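Local coordinates for probable leucine/isoleucine/valine-binding protein (Rhodopirellula baltica, PDB 4KV7) that is of unproven function but probably binds leucine, isoleucine, valine or a similar small ligand for uptake by an ABC-type transporter, at residues 66-71 with 94-99; 20-25 with 88-93; 72-77 with 98-103. The protein carries 1 engineered substitution. All blocks are in the same frame, centred on the assembly; numbering follows the deposited sequence. Where two conformers were deposited one is given.

Contact 1 (66-71 with 94-99); sequences DGYEPA and GTPTAI. With FMT (formic acid), chain B.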
# COMPACT_ATOMS: atom_id res chain seq x y z
N ASP A 66 -12.09 -5.64 8.98
CA ASP A 66 -11.59 -5.22 10.29
C ASP A 66 -11.63 -3.72 10.52
O ASP A 66 -11.20 -3.25 11.57
CB ASP A 66 -10.20 -5.80 10.63
CG ASP A 66 -9.11 -5.37 9.66
OD1 ASP A 66 -9.23 -4.32 9.00
OD2 ASP A 66 -8.10 -6.11 9.59
N GLY A 67 -12.16 -2.97 9.56
CA GLY A 67 -12.28 -1.53 9.71
C GLY A 67 -10.97 -0.81 9.97
O GLY A 67 -10.99 0.30 10.49
N TYR A 68 -9.83 -1.41 9.60
CA TYR A 68 -8.51 -0.85 9.91
C TYR A 68 -8.34 -0.71 11.42
O TYR A 68 -7.78 0.27 11.93
CB TYR A 68 -8.30 0.47 9.15
CG TYR A 68 -6.90 1.08 9.16
CD1 TYR A 68 -5.75 0.30 9.07
CD2 TYR A 68 -6.75 2.46 9.22
CE1 TYR A 68 -4.49 0.88 9.05
CE2 TYR A 68 -5.50 3.05 9.18
CZ TYR A 68 -4.37 2.26 9.11
OH TYR A 68 -3.15 2.87 9.10
N GLU A 69 -8.80 -1.73 12.15
CA GLU A 69 -8.65 -1.80 13.59
C GLU A 69 -8.10 -3.14 14.03
O GLU A 69 -8.74 -4.18 13.83
CB GLU A 69 -9.99 -1.52 14.28
CG GLU A 69 -10.41 -0.06 14.20
CD GLU A 69 -9.45 0.88 14.94
OE1 GLU A 69 -8.63 0.42 15.76
OE2 GLU A 69 -9.53 2.10 14.70
N PRO A 70 -6.91 -3.13 14.66
CA PRO A 70 -6.27 -4.39 15.08
C PRO A 70 -7.14 -5.26 16.00
O PRO A 70 -7.00 -6.48 15.96
CB PRO A 70 -5.02 -3.91 15.82
CG PRO A 70 -4.67 -2.63 15.15
CD PRO A 70 -6.00 -1.98 14.82
N ALA A 71 -8.02 -4.65 16.79
CA ALA A 71 -8.92 -5.42 17.65
C ALA A 71 -9.82 -6.34 16.84
O ALA A 71 -10.26 -7.39 17.34
CB ALA A 71 -9.76 -4.50 18.53
N GLY A 94 -2.67 -2.32 6.10
CA GLY A 94 -2.27 -1.58 7.28
C GLY A 94 -1.14 -2.13 8.12
O GLY A 94 -0.86 -3.33 8.13
N THR A 95 -0.50 -1.22 8.85
CA THR A 95 0.63 -1.54 9.71
C THR A 95 0.24 -2.03 11.11
O THR A 95 0.64 -3.13 11.49
CB THR A 95 1.62 -0.36 9.76
OG1 THR A 95 2.14 -0.11 8.44
CG2 THR A 95 2.76 -0.62 10.73
N PRO A 96 -0.54 -1.25 11.87
CA PRO A 96 -0.91 -1.80 13.18
C PRO A 96 -1.74 -3.09 13.06
O PRO A 96 -1.63 -3.97 13.93
CB PRO A 96 -1.73 -0.67 13.83
CG PRO A 96 -2.15 0.22 12.67
CD PRO A 96 -1.03 0.14 11.70
N THR A 97 -2.53 -3.20 12.00
CA THR A 97 -3.26 -4.43 11.72
C THR A 97 -2.29 -5.57 11.39
O THR A 97 -2.39 -6.66 11.96
CB THR A 97 -4.24 -4.20 10.59
OG1 THR A 97 -3.52 -3.55 9.53
CG2 THR A 97 -5.41 -3.32 11.04
N ALA A 98 -1.32 -5.35 10.50
CA ALA A 98 -0.33 -6.38 10.18
C ALA A 98 0.44 -6.83 11.41
O ALA A 98 0.76 -8.01 11.57
CB ALA A 98 0.64 -5.90 9.10
N ILE A 99 0.77 -5.89 12.30
CA ILE A 99 1.54 -6.24 13.48
C ILE A 99 0.76 -7.23 14.37
O ILE A 99 1.35 -8.14 14.97
CB ILE A 99 2.03 -4.97 14.20
CG1 ILE A 99 3.15 -4.33 13.37
CG2 ILE A 99 2.49 -5.29 15.61
CD1 ILE A 99 3.49 -2.92 13.78
C FMT B . -0.43 1.80 7.28
O1 FMT B . 0.60 1.25 6.86
O2 FMT B . -1.08 1.44 8.27
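Tyr-68 reaches from the turn before helix 70-81 across to the start of helix 95-107, where its ring passes Thr-97 and Gly-94 before ending on a bound formic acid, probably a remnant of the crystallisation liquor. The side chain leaves CB with CG anti to the backbone N (chi1 -170°), which carries the ring toward the helix start at Gly-94. CD1 comes first, 4.1 Å from Thr-97 CG2, the two side chains crossing at about a right angle. Further out, CE1 lies 3.8 Å from Gly-94 CA, and a side chain on that glycine would run into the ring. At the tip, Tyr-68 OH donates to O2 of the formic acid at 2.6 Å, with O2 held at the ring edge. The same O2 accepts from Thr-95 N at 2.8 Å, while O1 takes the Thr-95 OG1 hydroxyl at 2.6 Å. Tyr-68 OH is also bonded to Gln-164, and Tyr-138 adds a further bond to the small acid.

The base of the tyrosine is fixed by an Asx turn, in which Asp-66 OD1 accepts from Tyr-68 N within the type I' turn 66-69. Asp-66 OD2 is engaged by Ser-23. Pro-70 lays its CG against the backbone of the other helix, 3.5 Å from Pro-96 O and 3.8 Å from Pro-96 CB. Thr-97 CG2 fills the angle between tyrosine and proline, its hydroxyl turned back to Val-93 O.

A carboxyl group resting on the first N-H of helix 95-107, next to the N-cap Gly-94, is likely to be favoured by the helix end. By inference, the formic acid marks the probable site of an amino-acid carboxylate, as in the interlobe cleft of leucine-binding proteins.

Contact 2 (20-25 with 88-93); sequences FGMSTA and AVVGNV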
# COMPACT_ATOMS: atom_id res chain seq x y z
N PHE A 20 -8.22 -18.27 -0.43
CA PHE A 20 -7.30 -17.26 0.07
C PHE A 20 -8.05 -16.33 1.02
O PHE A 20 -9.23 -16.07 0.82
CB PHE A 20 -6.67 -16.51 -1.10
CG PHE A 20 -5.81 -17.39 -1.94
CD1 PHE A 20 -4.55 -17.76 -1.49
CD2 PHE A 20 -6.29 -17.95 -3.11
CE1 PHE A 20 -3.76 -18.61 -2.22
CE2 PHE A 20 -5.49 -18.81 -3.86
CZ PHE A 20 -4.23 -19.14 -3.41
N GLY A 21 -7.37 -15.85 2.05
CA GLY A 21 -8.02 -14.99 3.02
C GLY A 21 -7.52 -13.56 2.99
O GLY A 21 -6.43 -13.28 2.48
N MSE A 22 -8.31 -12.66 3.56
CA MSE A 22 -7.95 -11.26 3.68
C MSE A 22 -8.71 -10.68 4.86
O MSE A 22 -9.90 -10.96 5.02
CB MSE A 22 -8.33 -10.53 2.38
CG MSE A 22 -8.08 -9.02 2.36
SE MSE A 22 -8.85 -8.09 0.77
CE MSE A 22 -7.59 -8.78 -0.54
N SER A 23 -8.02 -9.93 5.71
CA SER A 23 -8.66 -9.12 6.74
C SER A 23 -8.30 -7.69 6.41
O SER A 23 -7.13 -7.37 6.25
CB SER A 23 -8.14 -9.48 8.13
OG SER A 23 -8.82 -8.73 9.13
N THR A 24 -9.29 -6.82 6.26
CA THR A 24 -9.00 -5.50 5.74
C THR A 24 -10.11 -4.50 5.99
O THR A 24 -11.20 -4.85 6.41
CB THR A 24 -8.69 -5.59 4.24
OG1 THR A 24 -7.86 -4.48 3.88
CG2 THR A 24 -9.96 -5.63 3.38
N ALA A 25 -9.82 -3.24 5.70
CA ALA A 25 -10.78 -2.16 5.91
C ALA A 25 -11.80 -2.15 4.78
O ALA A 25 -11.57 -1.57 3.72
CB ALA A 25 -10.05 -0.83 6.00
N ALA A 88 -3.28 -18.82 2.01
CA ALA A 88 -2.46 -17.63 2.21
C ALA A 88 -3.39 -16.50 2.59
O ALA A 88 -4.59 -16.54 2.27
CB ALA A 88 -1.69 -17.28 0.94
N VAL A 89 -2.85 -15.50 3.28
CA VAL A 89 -3.58 -14.28 3.63
C VAL A 89 -2.96 -13.19 2.78
O VAL A 89 -1.75 -12.93 2.86
CB VAL A 89 -3.47 -13.97 5.13
CG1 VAL A 89 -4.05 -12.59 5.43
CG2 VAL A 89 -4.20 -15.04 5.96
N VAL A 90 -3.78 -12.57 1.94
CA VAL A 90 -3.27 -11.74 0.85
C VAL A 90 -3.83 -10.33 0.89
O VAL A 90 -5.04 -10.11 1.04
CB VAL A 90 -3.55 -12.38 -0.53
CG1 VAL A 90 -2.99 -13.79 -0.59
CG2 VAL A 90 -5.04 -12.41 -0.85
N GLY A 91 -2.94 -9.36 0.75
CA GLY A 91 -3.34 -7.98 0.55
C GLY A 91 -3.92 -7.20 1.71
O GLY A 91 -4.49 -6.14 1.48
N ASN A 92 -3.78 -7.69 2.95
CA ASN A 92 -4.36 -6.98 4.09
C ASN A 92 -3.87 -5.54 4.16
O ASN A 92 -2.68 -5.29 4.01
CB ASN A 92 -3.94 -7.62 5.41
CG ASN A 92 -4.62 -8.93 5.72
OD1 ASN A 92 -5.31 -9.54 4.88
ND2 ASN A 92 -4.43 -9.38 6.95
N VAL A 93 -4.76 -4.61 4.43
CA VAL A 93 -4.38 -3.21 4.61
C VAL A 93 -3.86 -2.92 6.02
O VAL A 93 -4.54 -3.21 7.01
CB VAL A 93 -5.60 -2.29 4.33
CG1 VAL A 93 -5.41 -0.89 4.88
CG2 VAL A 93 -5.88 -2.26 2.84
O HOH W 1 -7.07 -5.34 1.44
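Gly-21 and Val-89 lie side by side as the single bridge between two strands that run almost parallel, their end-to-end directions 16° apart and the CA atoms of this pair 4.5 Å from each other. Gly-21 N donates to Ala-88 O at 2.9 Å in a nearly straight bond, and Gly-21 O takes Val-90 N at 2.8 Å. At the start of the pair the ring edge of Phe-20 meets the small bump of Ala-88 CB, 3.8 Å from CD1.

These are neighbouring strands in the Rossmann-like parallel sheet of the N-terminal lobe of a type I periplasmic binding protein, strand 16-24 lying between strand 57-65 and strand 89-90. The regular pairing stops after Val-90: the chain kinks outward at Gly-91, which takes a positive phi, and comes back at Asn-92 and Val-93, where side chains replace the backbone pairing. On the side facing helix 31-50, the selenomethionine Met-22 folds over the turn, its chain bent at chi3 (-71°), with CE settling 3.3 Å from Val-90 O.

Asn-92 lays its amide against the Ser-23 peptide, beside the outward kink at Gly-91, sliding past Met-22 in the opposite direction. Its OD1 accepts from Ser-23 N at 2.9 Å, standing in for a strand carbonyl, although the donor sits 52° above the amide's carbonyl plane. With the amide cut back to an alanine, Ser-23 N would probably lose this acceptor, and a gap is likely to open beside Met-77, which packs against the asparagine.

Beyond it, Thr-24 OG1 accepts from Val-93 N at 3.2 Å, with Val-93 CG2 nestled just as near. A water bridges the two segments, 2.7 Å from Thr-24 OG1, and donates to Gly-91 O.

Contact 3 (72-77 with 98-103); sequences RTAPNM and AITAIP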
# COMPACT_ATOMS: atom_id res chain seq x y z
N ARG A 72 -10.13 -5.96 15.61
CA ARG A 72 -10.92 -6.80 14.73
C ARG A 72 -10.06 -7.71 13.87
O ARG A 72 -10.50 -8.80 13.48
CB ARG A 72 -11.86 -5.95 13.87
CG ARG A 72 -12.91 -5.24 14.71
CD ARG A 72 -13.58 -4.11 13.97
NE ARG A 72 -14.38 -4.59 12.84
CZ ARG A 72 -15.02 -3.78 11.99
NH1 ARG A 72 -14.94 -2.47 12.13
NH2 ARG A 72 -15.72 -4.30 10.99
N THR A 73 -8.84 -7.28 13.57
CA THR A 73 -7.91 -8.09 12.80
C THR A 73 -7.64 -9.43 13.46
O THR A 73 -7.62 -10.46 12.79
CB THR A 73 -6.58 -7.37 12.59
OG1 THR A 73 -6.81 -6.06 12.05
CG2 THR A 73 -5.66 -8.15 11.65
N ALA A 74 -7.43 -9.43 14.77
CA ALA A 74 -7.06 -10.66 15.46
C ALA A 74 -8.11 -11.78 15.31
O ALA A 74 -7.77 -12.86 14.83
CB ALA A 74 -6.71 -10.40 16.93
N PRO A 75 -9.38 -11.53 15.68
CA PRO A 75 -10.32 -12.64 15.49
C PRO A 75 -10.52 -13.01 14.02
O PRO A 75 -10.73 -14.19 13.72
CB PRO A 75 -11.63 -12.12 16.12
CG PRO A 75 -11.47 -10.64 16.18
CD PRO A 75 -10.01 -10.38 16.35
N ASN A 76 -10.44 -12.04 13.11
CA ASN A 76 -10.55 -12.36 11.69
C ASN A 76 -9.44 -13.32 11.26
O ASN A 76 -9.69 -14.28 10.54
CB ASN A 76 -10.44 -11.09 10.84
CG ASN A 76 -11.68 -10.23 10.88
OD1 ASN A 76 -12.68 -10.58 11.48
ND2 ASN A 76 -11.63 -9.09 10.20
N MSE A 77 -8.22 -13.06 11.72
CA MSE A 77 -7.08 -13.88 11.33
C MSE A 77 -7.18 -15.28 11.91
O MSE A 77 -6.81 -16.26 11.26
CB MSE A 77 -5.77 -13.22 11.75
CG MSE A 77 -5.42 -11.98 10.91
SE MSE A 77 -4.96 -12.41 9.06
CE MSE A 77 -3.44 -13.60 9.48
N ALA A 98 -1.32 -5.35 10.50
CA ALA A 98 -0.33 -6.38 10.18
C ALA A 98 0.44 -6.83 11.41
O ALA A 98 0.76 -8.01 11.57
CB ALA A 98 0.64 -5.90 9.10
N ILE A 99 0.77 -5.89 12.30
CA ILE A 99 1.54 -6.24 13.48
C ILE A 99 0.76 -7.23 14.37
O ILE A 99 1.35 -8.14 14.97
CB ILE A 99 2.03 -4.97 14.20
CG1 ILE A 99 3.15 -4.33 13.37
CG2 ILE A 99 2.49 -5.29 15.61
CD1 ILE A 99 3.49 -2.92 13.78
N THR A 100 -0.55 -7.07 14.43
CA THR A 100 -1.43 -8.03 15.09
C THR A 100 -1.59 -9.34 14.29
O THR A 100 -1.62 -10.44 14.86
CB THR A 100 -2.81 -7.39 15.33
OG1 THR A 100 -2.65 -6.28 16.23
CG2 THR A 100 -3.81 -8.39 15.90
N ALA A 101 -1.68 -9.22 12.97
CA ALA A 101 -1.97 -10.37 12.12
C ALA A 101 -0.80 -11.32 11.96
O ALA A 101 -0.98 -12.54 11.92
CB ALA A 101 -2.42 -9.89 10.77
N ILE A 102 0.40 -10.77 11.83
CA ILE A 102 1.57 -11.57 11.49
C ILE A 102 1.89 -12.73 12.44
O ILE A 102 2.17 -13.83 11.97
CB ILE A 102 2.79 -10.66 11.20
CG1 ILE A 102 2.59 -9.97 9.86
CG2 ILE A 102 4.08 -11.47 11.19
CD1 ILE A 102 3.53 -8.81 9.60
N PRO A 103 1.83 -12.51 13.77
CA PRO A 103 2.11 -13.66 14.65
C PRO A 103 1.13 -14.82 14.43
O PRO A 103 1.50 -15.98 14.63
CB PRO A 103 1.95 -13.08 16.05
CG PRO A 103 2.26 -11.62 15.89
CD PRO A 103 1.72 -11.25 14.54
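Helices 72-77 and 98-103 run nearly parallel, their axes 8.6 Å apart at closest approach and crossing at -25°, with Ala-74 and Ala-101 the nearest pair of backbones. They belong to two successive beta-alpha-beta crossovers of the Rossmann-like lobe: helix 70-81 leads into strand 89-90, and helix 95-107 follows from it.

Small residues allow this spacing. Ala-101 CB is the central bump, held between Thr-73 CG2 at 3.8 Å and Met-77 CG at 3.7 Å, one helical turn apart on the opposing helix. Thr-73 reaches it because CG2 stands anti to the backbone N, while its hydroxyl turns the other way, to Glu-69 O and the carboxylate of Asp-66. The methyl therefore does the packing and the oxygen serves the turn ahead of the helix. Toward the more exposed side, Thr-100 CG2 meets Ala-74 CB methyl to methyl at 3.7 Å, and its OG1 makes a weak bond back to Pro-96 O.

On the buried side the helices are joined by the selenomethionine Met-77, whose chain also reaches Ile-104 and Ala-105 further along the partner helix, with Phe-112 of the sheet lying against Ala-101. Bends at chi2 (-69°) and chi3 (-59°) curl Met-77 around the alanine: SE stays 4.0 Å from Ala-101 CB, and the CE methyl finishes 3.6 Å from Ala-101 O.

In the fold
Contacts 1 and 3 hold the same two helices, 70-81 and 95-107: contact 1 joins their N-terminal ends, only partly buried and beside the probable ligand cleft, while contact 3 joins the turns that follow by apolar packing of small side chains, buried but with Ala-74 and Thr-100 at its partly exposed side. Contact 2, wholly buried, pairs strands 16-24 and 89-90 of the sheet against which the helices pack, its grip coming from backbone bonds and, past the last paired residue, from side-chain oxygens. A polar knot ties all three together: Asp-66 of contact 1 bonds Ser-23 of contact 2 and Thr-73 of contact 3, and Ser-23 in turn bonds Asn-76. Met-77 adds packing, its selenium against Val-89 CG1.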